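Side-chain contacts in methionine gamma-lyase (Trichomonas vaginalis, PDB 1E5E), which belongs to the pyridoxal-phosphate-dependent enzymes of the Cys/Met metabolism family and assembles from four copies of one chain: residues T334-L339 and E343-H348; K325-L330 and G370-S375; M272-Y277 and S310-I315. One frame throughout, in Å; residues are numbered along the deposited sequence. Where two conformers were deposited one is given.

All three contacts lie in the part of the chain built round the five-stranded mixed sheet 284-288, 311-316, 371-375, 345-347 and 334-335. Contact 3 comes first along the chain and closes before the other two open; contact 1 falls within the span of contact 2. The centres of contacts 1 and 2 are about 9 Å apart, those of 2 and 3 about 12 Å, and those of 1 and 3 about 14 Å. Strand 371-375, the sheet half of contact 2, lies between strand 311-316 of contact 3 and strand 345-347 of contact 1. Contacts 1 and 2 both reach the bound PPJ and the second subunit, whereas contact 3 is internal packing.

Contact 1 of 3, residues T334-L339 and E343-H348; sequences TLAVSL and ESLIQH. With PPJ (N-(hydroxy{3-hydroxy-2-methyl-5-[(phosphonooxy)methyl]pyridin-4-yl}methyl)norvaline), chain C.
Strands 334-335 and 345-347 run parallel, pairing Thr334 with Leu345 and Leu335 with Ile346, and are joined by two backbone bonds and a weak third. Thr334 N gives a nearly straight bond of 3.0 Å to Ser344 O, with an N-H...O angle of 169°, and Ile346 N returns one of 2.8 Å to Thr334 O. The third runs from Ala336 N to Ile346 O. Thr334 and Leu345 lie side by side on one face of the sheet and point the same way. Leu345 CD2 rests against Thr334 CB at 3.6 Å and also meets CG2, while its other branch, CD1, reaches 3.8 Å from Ser338 O where the chain bends past the strand. The threonine OG1 is turned beside its own backbone N (chi1 -63°), which lets a water bridge it to Ser344 O; this carbonyl thus accepts from both the water and Thr334 N. On the other face Ile346 CG2 packs 3.7 Å from Thr334 O, and its side chain and that of Leu335 both touch Leu327 of helix 319-328. Strand 334-335 is the outermost of the five-stranded sheet within this chain, and the second subunit packs here, with its Val36 against Thr334 and its Phe35 against Ala336. Beyond the strand the chain becomes part of the PPJ pocket. Ser338 N donates to PPJ OXT at 2.7 Å, Val337 CG2 lies 3.9 Å from PPJ CD, and the hydroxyl of Ser338 is hydrogen-bonded to Lys209. Gln347, bent at its second torsion, crosses Val337 at a slant and brings OE1 to 4.0 Å from Val337 CG1, while its NE2 bonds to Thr353.

Contact 2 of 3, residues K325-L330 and G370-S375; sequences KLLDNL and GMIRLS. With PPJ (N-(hydroxy{3-hydroxy-2-methyl-5-[(phosphonooxy)methyl]pyridin-4-yl}methyl)norvaline), chain C.
A helix laid over a sheet brings Leu326 and Leu327 of helix 319-328 onto Ile372 of strand 371-375. The contact is wholly apolar. Ile372 CD1 reaches both leucines, 4.0 Å from Leu326 CD2 and 3.9 Å from Leu327 CD1. The same Leu327 methyl also meets the isoleucine's other branch, with CG2 at 3.9 Å. With CG1 beside its own backbone N and CG2 anti to it (chi1 -66°), Ile372 offers both branches to Leu327, and the two side chains run antiparallel alongside each other. Leu326 approaches at a slant instead, and is itself backed by Leu392 of helix 381-396. Ile346 on the adjoining strand touches Ile372.

The next residue along the strand, Arg373, points away from the helix. Bent at chi3 (70°), it presents an edge of its guanidinium to the PPJ carboxylate, with the carboxylate carbon in the plane of the group. NH1 donates to PPJ O at 2.7 Å and NH2 to PPJ OXT at 2.9 Å, both nearly straight; NH1 is also hydrogen-bonded to Asn158 OD1. Such a two-pronged arginine-carboxylate pair is characteristic of the fold-type I pyridoxal-phosphate enzymes.

Contact 3 of 3, residues M272-Y277 and S310-I315; sequences MKVAEY and SMITFI
Ile312 of strand 311-316 points at helix 260-279, in a helix-on-sheet layer of the part of the chain built on the five-stranded sheet. From its CB the side chain splits into two branches. CG2, anti to the backbone N, makes the looser approach, 4.2 Å from Ala275 CB. CG1 stands beside the backbone N (chi1 -62°) and comes to 4.0 Å from the same methyl. The chain then extends (chi2 172°) and carries CD1 to the helix surface, where it does most of the touching. This terminal methyl lies 3.6 Å from Ala275 CB and meets both CB and CG1 of Val274, so that it bears on two successive residues of the helix. Val274 crosses the isoleucine at an angle.

Around this contact, Val274 also touches Phe388 of helix 381-396 and Ala275 touches Phe292, while Leu278, further along the helix, adds its side chain to Ile312. The strand itself is bonded through its backbone to strand 371-375, Ile312 pairing with Leu374. PPJ is remote, about 14 Å from the Ile312 side chain. Beside the Ala275 methyl, CD1 comes right up to the helix backbone, 3.5 Å from Ala275 N.

Contact 1 of 3, residues T334-L339 and E343-H348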
loop_
_atom_site.group_PDB
_atom_site.type_symbol
_atom_site.label_atom_id
_atom_site.label_comp_id
_atom_site.label_asym_id
_atom_site.label_seq_id
_atom_site.Cartn_x
_atom_site.Cartn_y
_atom_site.Cartn_z
ATOM N N THR A 334 -26.219 -0.695 3.504
ATOM C CA THR A 334 -25.525 -1.870 3.020
ATOM C C THR A 334 -25.642 -3.054 3.963
ATOM O O THR A 334 -25.485 -2.894 5.174
ATOM C CB THR A 334 -24.019 -1.526 2.822
ATOM O OG1 THR A 334 -23.939 -0.503 1.803
ATOM C CG2 THR A 334 -23.237 -2.728 2.325
ATOM N N LEU A 335 -26.019 -4.198 3.410
ATOM C CA LEU A 335 -26.204 -5.431 4.171
ATOM C C LEU A 335 -24.880 -6.175 4.279
ATOM O O LEU A 335 -24.429 -6.803 3.334
ATOM C CB LEU A 335 -27.193 -6.310 3.384
ATOM C CG LEU A 335 -27.515 -7.671 3.965
ATOM C CD1 LEU A 335 -28.121 -7.545 5.359
ATOM C CD2 LEU A 335 -28.509 -8.405 3.040
ATOM N N ALA A 336 -24.265 -6.150 5.426
ATOM C CA ALA A 336 -22.991 -6.783 5.680
ATOM C C ALA A 336 -22.726 -6.675 7.166
ATOM O O ALA A 336 -23.335 -5.776 7.775
ATOM C CB ALA A 336 -21.928 -5.919 4.930
ATOM N N VAL A 337 -21.841 -7.458 7.753
ATOM C CA VAL A 337 -21.551 -7.282 9.175
ATOM C C VAL A 337 -20.473 -6.191 9.280
ATOM O O VAL A 337 -20.092 -5.602 8.269
ATOM C CB VAL A 337 -21.153 -8.586 9.857
ATOM C CG1 VAL A 337 -22.278 -9.624 9.667
ATOM C CG2 VAL A 337 -19.856 -9.154 9.254
ATOM N N SER A 338 -19.967 -5.937 10.477
ATOM C CA SER A 338 -19.081 -4.846 10.761
ATOM C C SER A 338 -19.907 -3.584 11.038
ATOM O O SER A 338 -21.136 -3.623 10.937
ATOM C CB SER A 338 -18.023 -4.523 9.670
ATOM O OG SER A 338 -16.946 -3.906 10.387
ATOM N N LEU A 339 -19.235 -2.460 11.279
ATOM C CA LEU A 339 -19.930 -1.232 11.645
ATOM C C LEU A 339 -18.914 -0.116 11.725
ATOM O O LEU A 339 -17.712 -0.379 11.605
ATOM C CB LEU A 339 -20.557 -1.440 13.078
ATOM C CG LEU A 339 -19.599 -1.859 14.207
ATOM C CD1 LEU A 339 -19.436 -0.812 15.321
ATOM C CD2 LEU A 339 -20.039 -3.167 14.854
ATOM N N GLU A 343 -20.024 4.519 5.354
ATOM C CA GLU A 343 -21.284 4.065 4.782
ATOM C C GLU A 343 -22.088 3.327 5.870
ATOM O O GLU A 343 -21.526 2.653 6.732
ATOM C CB GLU A 343 -21.049 3.187 3.581
ATOM C CG GLU A 343 -20.740 1.783 4.033
ATOM C CD GLU A 343 -19.279 1.472 3.916
ATOM O OE1 GLU A 343 -18.452 1.997 4.701
ATOM O OE2 GLU A 343 -19.124 0.643 2.956
ATOM N N SER A 344 -23.405 3.458 5.800
ATOM C CA SER A 344 -24.285 2.844 6.779
ATOM C C SER A 344 -24.400 1.334 6.535
ATOM O O SER A 344 -24.539 0.911 5.392
ATOM C CB SER A 344 -25.666 3.500 6.684
ATOM O OG SER A 344 -25.622 4.867 7.028
ATOM N N LEU A 345 -24.282 0.569 7.611
ATOM C CA LEU A 345 -24.266 -0.893 7.495
ATOM C C LEU A 345 -25.415 -1.473 8.324
ATOM O O LEU A 345 -25.657 -0.957 9.423
ATOM C CB LEU A 345 -22.929 -1.490 7.983
ATOM C CG LEU A 345 -21.706 -1.179 7.094
ATOM C CD1 LEU A 345 -20.389 -1.646 7.732
ATOM C CD2 LEU A 345 -21.856 -1.832 5.723
ATOM N N ILE A 346 -25.965 -2.620 7.952
ATOM C CA ILE A 346 -27.054 -3.209 8.703
ATOM C C ILE A 346 -26.976 -4.724 8.693
ATOM O O ILE A 346 -26.643 -5.248 7.629
ATOM C CB ILE A 346 -28.419 -2.744 8.129
ATOM C CG1 ILE A 346 -29.559 -2.977 9.141
ATOM C CG2 ILE A 346 -28.753 -3.364 6.782
ATOM C CD1 ILE A 346 -30.852 -2.352 8.635
ATOM N N GLN A 347 -27.446 -5.427 9.716
ATOM C CA GLN A 347 -27.371 -6.888 9.739
ATOM C C GLN A 347 -28.349 -7.465 10.769
ATOM O O GLN A 347 -28.961 -6.720 11.544
ATOM C CB GLN A 347 -25.959 -7.373 10.085
ATOM C CG GLN A 347 -25.408 -6.932 11.442
ATOM C CD GLN A 347 -25.426 -8.120 12.399
ATOM O OE1 GLN A 347 -25.558 -9.281 11.997
ATOM N NE2 GLN A 347 -25.312 -7.805 13.683
ATOM N N HIS A 348 -28.404 -8.795 10.788
ATOM C CA HIS A 348 -29.392 -9.488 11.619
ATOM C C HIS A 348 -28.634 -10.354 12.604
ATOM O O HIS A 348 -28.149 -11.420 12.212
ATOM C CB HIS A 348 -30.280 -10.317 10.662
ATOM C CG HIS A 348 -31.254 -11.175 11.425
ATOM N ND1 HIS A 348 -31.020 -12.503 11.725
ATOM C CD2 HIS A 348 -32.431 -10.846 12.031
ATOM C CE1 HIS A 348 -32.036 -12.981 12.425
ATOM N NE2 HIS A 348 -32.909 -11.996 12.608
HETATM N N1 PPJ C . -15.386 -6.017 19.956
HETATM C C2 PPJ C . -16.551 -5.544 19.467
HETATM C C6 PPJ C . -14.652 -6.927 19.256
HETATM C C2A PPJ C . -17.580 -4.968 20.232
HETATM C C3 PPJ C . -16.851 -5.904 18.137
HETATM O O3 PPJ C . -18.042 -5.554 17.732
HETATM C C4 PPJ C . -15.994 -6.668 17.339
HETATM C C4A PPJ C . -16.405 -6.979 16.008
HETATM C C5 PPJ C . -14.874 -7.269 17.913
HETATM N N PPJ C . -17.692 -7.022 15.615
HETATM C C5A PPJ C . -13.838 -7.925 17.174
HETATM O OP4 PPJ C . -13.140 -7.039 16.542
HETATM P P PPJ C . -12.484 -7.606 15.206
HETATM O OP1 PPJ C . -11.597 -6.402 14.653
HETATM O OP2 PPJ C . -13.616 -8.007 14.212
HETATM O OP3 PPJ C . -11.557 -8.868 15.492
HETATM C CA PPJ C . -18.108 -7.225 14.333
HETATM C CB PPJ C . -17.524 -8.273 13.482
HETATM C C PPJ C . -19.527 -7.162 14.181
HETATM C CG PPJ C . -17.722 -9.720 13.751
HETATM C CD PPJ C . -18.737 -10.229 12.841
HETATM O O PPJ C . -20.232 -7.003 15.242
HETATM O OXT PPJ C . -20.073 -6.793 13.053
HETATM O O HOH W 1 -24.353 1.923 2.732
#

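Contact 2 of 3, residues K325-L330 and G370-S375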
loop_
_atom_site.group_PDB
_atom_site.type_symbol
_atom_site.label_atom_id
_atom_site.label_comp_id
_atom_site.label_asym_id
_atom_site.label_seq_id
_atom_site.Cartn_x
_atom_site.Cartn_y
_atom_site.Cartn_z
ATOM N N LYS A 325 -37.210 -9.416 4.894
ATOM C CA LYS A 325 -37.792 -8.644 3.805
ATOM C C LYS A 325 -37.253 -7.216 3.814
ATOM O O LYS A 325 -37.116 -6.609 2.752
ATOM C CB LYS A 325 -39.312 -8.612 3.795
ATOM N N LEU A 326 -37.186 -6.601 4.991
ATOM C CA LEU A 326 -36.700 -5.220 5.024
ATOM C C LEU A 326 -35.236 -5.155 4.586
ATOM O O LEU A 326 -34.904 -4.323 3.772
ATOM C CB LEU A 326 -36.806 -4.627 6.433
ATOM C CG LEU A 326 -36.131 -3.260 6.640
ATOM C CD1 LEU A 326 -36.876 -2.172 5.889
ATOM C CD2 LEU A 326 -36.031 -2.966 8.137
ATOM N N LEU A 327 -34.382 -6.043 5.116
ATOM C CA LEU A 327 -32.960 -6.024 4.821
ATOM C C LEU A 327 -32.672 -6.371 3.360
ATOM O O LEU A 327 -31.905 -5.603 2.793
ATOM C CB LEU A 327 -32.115 -6.861 5.764
ATOM C CG LEU A 327 -31.649 -6.138 7.054
ATOM C CD1 LEU A 327 -32.714 -5.265 7.703
ATOM C CD2 LEU A 327 -31.169 -7.213 8.020
ATOM N N ASP A 328 -33.523 -7.227 2.781
ATOM C CA ASP A 328 -33.339 -7.504 1.370
ATOM C C ASP A 328 -33.849 -6.374 0.502
ATOM O O ASP A 328 -33.494 -6.451 -0.669
ATOM C CB ASP A 328 -34.060 -8.803 0.950
ATOM C CG ASP A 328 -33.427 -9.976 1.673
ATOM O OD1 ASP A 328 -32.388 -9.853 2.359
ATOM O OD2 ASP A 328 -33.978 -11.099 1.605
ATOM N N ASN A 329 -34.627 -5.400 0.940
ATOM C CA ASN A 329 -35.120 -4.392 -0.009
ATOM C C ASN A 329 -34.532 -2.997 0.166
ATOM O O ASN A 329 -34.986 -1.971 -0.354
ATOM C CB ASN A 329 -36.659 -4.414 0.121
ATOM C CG ASN A 329 -37.212 -5.690 -0.510
ATOM O OD1 ASN A 329 -37.021 -5.932 -1.717
ATOM N ND2 ASN A 329 -37.736 -6.612 0.290
ATOM N N LEU A 330 -33.554 -2.915 1.065
ATOM C CA LEU A 330 -32.859 -1.655 1.318
ATOM C C LEU A 330 -31.936 -1.372 0.124
ATOM O O LEU A 330 -31.299 -2.304 -0.358
ATOM C CB LEU A 330 -32.080 -1.701 2.627
ATOM C CG LEU A 330 -32.997 -1.654 3.873
ATOM C CD1 LEU A 330 -32.178 -1.942 5.141
ATOM C CD2 LEU A 330 -33.633 -0.285 3.993
ATOM N N GLY A 370 -36.133 -11.055 15.897
ATOM C CA GLY A 370 -36.729 -9.940 15.145
ATOM C C GLY A 370 -35.785 -8.706 15.195
ATOM O O GLY A 370 -36.042 -7.628 14.646
ATOM N N MET A 371 -34.656 -8.874 15.873
ATOM C CA MET A 371 -33.725 -7.785 16.091
ATOM C C MET A 371 -32.828 -7.504 14.876
ATOM O O MET A 371 -32.346 -8.411 14.218
ATOM C CB MET A 371 -32.912 -8.143 17.312
ATOM C CG MET A 371 -31.951 -7.053 17.787
ATOM S SD MET A 371 -31.457 -7.464 19.461
ATOM C CE MET A 371 -32.776 -6.863 20.485
ATOM N N ILE A 372 -32.719 -6.229 14.547
ATOM C CA ILE A 372 -31.872 -5.722 13.480
ATOM C C ILE A 372 -30.846 -4.743 14.059
ATOM O O ILE A 372 -31.249 -3.903 14.885
ATOM C CB ILE A 372 -32.738 -4.980 12.441
ATOM C CG1 ILE A 372 -33.654 -5.995 11.769
ATOM C CG2 ILE A 372 -31.883 -4.284 11.375
ATOM C CD1 ILE A 372 -34.839 -5.456 11.003
ATOM N N ARG A 373 -29.579 -4.814 13.661
ATOM C CA ARG A 373 -28.585 -3.847 14.161
ATOM C C ARG A 373 -28.126 -2.930 13.024
ATOM O O ARG A 373 -27.729 -3.367 11.946
ATOM C CB ARG A 373 -27.407 -4.561 14.826
ATOM C CG ARG A 373 -26.403 -3.654 15.525
ATOM C CD ARG A 373 -25.065 -4.384 15.786
ATOM N NE ARG A 373 -24.366 -4.603 14.501
ATOM C CZ ARG A 373 -23.241 -5.336 14.386
ATOM N NH1 ARG A 373 -22.696 -5.918 15.447
ATOM N NH2 ARG A 373 -22.682 -5.485 13.193
ATOM N N LEU A 374 -28.034 -1.627 13.265
ATOM C CA LEU A 374 -27.728 -0.647 12.242
ATOM C C LEU A 374 -26.554 0.199 12.728
ATOM O O LEU A 374 -26.646 0.598 13.887
ATOM C CB LEU A 374 -28.918 0.266 11.966
ATOM C CG LEU A 374 -28.770 1.498 11.087
ATOM C CD1 LEU A 374 -28.504 1.151 9.618
ATOM C CD2 LEU A 374 -30.048 2.353 11.216
ATOM N N SER A 375 -25.638 0.534 11.827
ATOM C CA SER A 375 -24.527 1.385 12.145
ATOM C C SER A 375 -24.635 2.526 11.129
ATOM O O SER A 375 -24.657 2.189 9.959
ATOM C CB SER A 375 -23.143 0.715 11.926
ATOM O OG SER A 375 -22.152 1.607 12.462
HETATM N N1 PPJ C . -15.386 -6.017 19.956
HETATM C C2 PPJ C . -16.551 -5.544 19.467
HETATM C C6 PPJ C . -14.652 -6.927 19.256
HETATM C C2A PPJ C . -17.580 -4.968 20.232
HETATM C C3 PPJ C . -16.851 -5.904 18.137
HETATM O O3 PPJ C . -18.042 -5.554 17.732
HETATM C C4 PPJ C . -15.994 -6.668 17.339
HETATM C C4A PPJ C . -16.405 -6.979 16.008
HETATM C C5 PPJ C . -14.874 -7.269 17.913
HETATM N N PPJ C . -17.692 -7.022 15.615
HETATM C C5A PPJ C . -13.838 -7.925 17.174
HETATM O OP4 PPJ C . -13.140 -7.039 16.542
HETATM P P PPJ C . -12.484 -7.606 15.206
HETATM O OP1 PPJ C . -11.597 -6.402 14.653
HETATM O OP2 PPJ C . -13.616 -8.007 14.212
HETATM O OP3 PPJ C . -11.557 -8.868 15.492
HETATM C CA PPJ C . -18.108 -7.225 14.333
HETATM C CB PPJ C . -17.524 -8.273 13.482
HETATM C C PPJ C . -19.527 -7.162 14.181
HETATM C CG PPJ C . -17.722 -9.720 13.751
HETATM C CD PPJ C . -18.737 -10.229 12.841
HETATM O O PPJ C . -20.232 -7.003 15.242
HETATM O OXT PPJ C . -20.073 -6.793 13.053
#

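Contact 3 of 3, residues M272-Y277 and S310-I315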
loop_
_atom_site.group_PDB
_atom_site.type_symbol
_atom_site.label_atom_id
_atom_site.label_comp_id
_atom_site.label_asym_id
_atom_site.label_seq_id
_atom_site.Cartn_x
_atom_site.Cartn_y
_atom_site.Cartn_z
ATOM N N MET A 272 -29.387 10.075 15.491
ATOM C CA MET A 272 -30.543 10.596 16.237
ATOM C C MET A 272 -31.710 10.754 15.258
ATOM O O MET A 272 -32.825 10.330 15.609
ATOM C CB MET A 272 -30.237 11.900 16.961
ATOM C CG MET A 272 -31.399 12.454 17.788
ATOM S SD MET A 272 -31.997 11.330 19.077
ATOM C CE MET A 272 -30.842 11.581 20.395
ATOM N N LYS A 273 -31.509 11.306 14.050
ATOM C CA LYS A 273 -32.641 11.486 13.149
ATOM C C LYS A 273 -33.226 10.151 12.694
ATOM O O LYS A 273 -34.452 9.991 12.684
ATOM C CB LYS A 273 -32.283 12.289 11.882
ATOM C CG LYS A 273 -31.882 13.717 12.219
ATOM C CD LYS A 273 -31.151 14.415 11.096
ATOM C CE LYS A 273 -30.835 15.873 11.517
ATOM N NZ LYS A 273 -30.010 16.456 10.414
ATOM N N VAL A 274 -32.341 9.210 12.379
ATOM C CA VAL A 274 -32.799 7.920 11.905
ATOM C C VAL A 274 -33.512 7.145 13.011
ATOM O O VAL A 274 -34.563 6.531 12.729
ATOM C CB VAL A 274 -31.666 7.077 11.301
ATOM C CG1 VAL A 274 -32.149 5.686 10.981
ATOM C CG2 VAL A 274 -31.116 7.775 10.043
ATOM N N ALA A 275 -32.994 7.236 14.223
ATOM C CA ALA A 275 -33.626 6.477 15.303
ATOM C C ALA A 275 -35.026 7.029 15.554
ATOM O O ALA A 275 -35.929 6.229 15.735
ATOM C CB ALA A 275 -32.794 6.506 16.584
ATOM N N GLU A 276 -35.188 8.335 15.596
ATOM C CA GLU A 276 -36.472 8.975 15.794
ATOM C C GLU A 276 -37.470 8.562 14.715
ATOM O O GLU A 276 -38.606 8.244 15.044
ATOM C CB GLU A 276 -36.374 10.515 15.783
ATOM C CG GLU A 276 -35.679 11.054 17.016
ATOM C CD GLU A 276 -35.563 12.518 17.310
ATOM O OE1 GLU A 276 -36.153 13.413 16.669
ATOM O OE2 GLU A 276 -34.864 12.911 18.283
ATOM N N TYR A 277 -37.020 8.455 13.456
ATOM C CA TYR A 277 -37.916 8.023 12.400
ATOM C C TYR A 277 -38.347 6.582 12.607
ATOM O O TYR A 277 -39.514 6.245 12.420
ATOM C CB TYR A 277 -37.219 8.185 11.010
ATOM C CG TYR A 277 -38.130 7.574 9.952
ATOM C CD1 TYR A 277 -39.229 8.288 9.514
ATOM C CD2 TYR A 277 -37.882 6.334 9.419
ATOM C CE1 TYR A 277 -40.092 7.757 8.568
ATOM C CE2 TYR A 277 -38.714 5.773 8.463
ATOM C CZ TYR A 277 -39.816 6.506 8.069
ATOM O OH TYR A 277 -40.673 5.989 7.158
ATOM N N SER A 310 -23.648 6.064 16.826
ATOM C CA SER A 310 -24.378 5.915 15.568
ATOM C C SER A 310 -24.931 4.510 15.437
ATOM O O SER A 310 -25.472 4.258 14.368
ATOM C CB SER A 310 -23.488 6.354 14.405
ATOM O OG SER A 310 -22.612 5.298 14.035
ATOM N N MET A 311 -24.894 3.746 16.523
ATOM C CA MET A 311 -25.491 2.415 16.552
ATOM C C MET A 311 -26.978 2.595 16.944
ATOM O O MET A 311 -27.326 3.346 17.855
ATOM C CB MET A 311 -24.844 1.430 17.541
ATOM C CG MET A 311 -23.346 1.145 17.261
ATOM S SD MET A 311 -23.046 0.614 15.565
ATOM C CE MET A 311 -23.811 -0.968 15.488
ATOM N N ILE A 312 -27.844 1.845 16.273
ATOM C CA ILE A 312 -29.264 1.853 16.532
ATOM C C ILE A 312 -29.710 0.403 16.451
ATOM O O ILE A 312 -29.432 -0.160 15.397
ATOM C CB ILE A 312 -30.072 2.681 15.522
ATOM C CG1 ILE A 312 -29.715 4.185 15.491
ATOM C CG2 ILE A 312 -31.569 2.573 15.866
ATOM C CD1 ILE A 312 -30.426 4.922 14.330
ATOM N N THR A 313 -30.396 -0.161 17.440
ATOM C CA THR A 313 -30.862 -1.547 17.236
ATOM C C THR A 313 -32.387 -1.576 17.293
ATOM O O THR A 313 -32.931 -0.813 18.107
ATOM C CB THR A 313 -30.223 -2.451 18.298
ATOM O OG1 THR A 313 -28.815 -2.559 18.012
ATOM C CG2 THR A 313 -30.849 -3.841 18.284
ATOM N N PHE A 314 -33.075 -2.295 16.426
ATOM C CA PHE A 314 -34.526 -2.209 16.433
ATOM C C PHE A 314 -35.097 -3.579 16.093
ATOM O O PHE A 314 -34.474 -4.520 15.598
ATOM C CB PHE A 314 -35.128 -1.118 15.545
ATOM C CG PHE A 314 -34.800 -1.270 14.072
ATOM C CD1 PHE A 314 -33.538 -0.939 13.578
ATOM C CD2 PHE A 314 -35.745 -1.687 13.180
ATOM C CE1 PHE A 314 -33.231 -1.074 12.235
ATOM C CE2 PHE A 314 -35.467 -1.837 11.816
ATOM C CZ PHE A 314 -34.196 -1.520 11.357
ATOM N N ILE A 315 -36.350 -3.699 16.562
ATOM C CA ILE A 315 -37.101 -4.942 16.378
ATOM C C ILE A 315 -38.394 -4.631 15.640
ATOM O O ILE A 315 -39.115 -3.656 15.909
ATOM C CB ILE A 315 -37.330 -5.637 17.718
ATOM C CG1 ILE A 315 -36.069 -5.872 18.548
ATOM C CG2 ILE A 315 -38.053 -6.976 17.537
ATOM C CD1 ILE A 315 -36.353 -6.085 20.048
#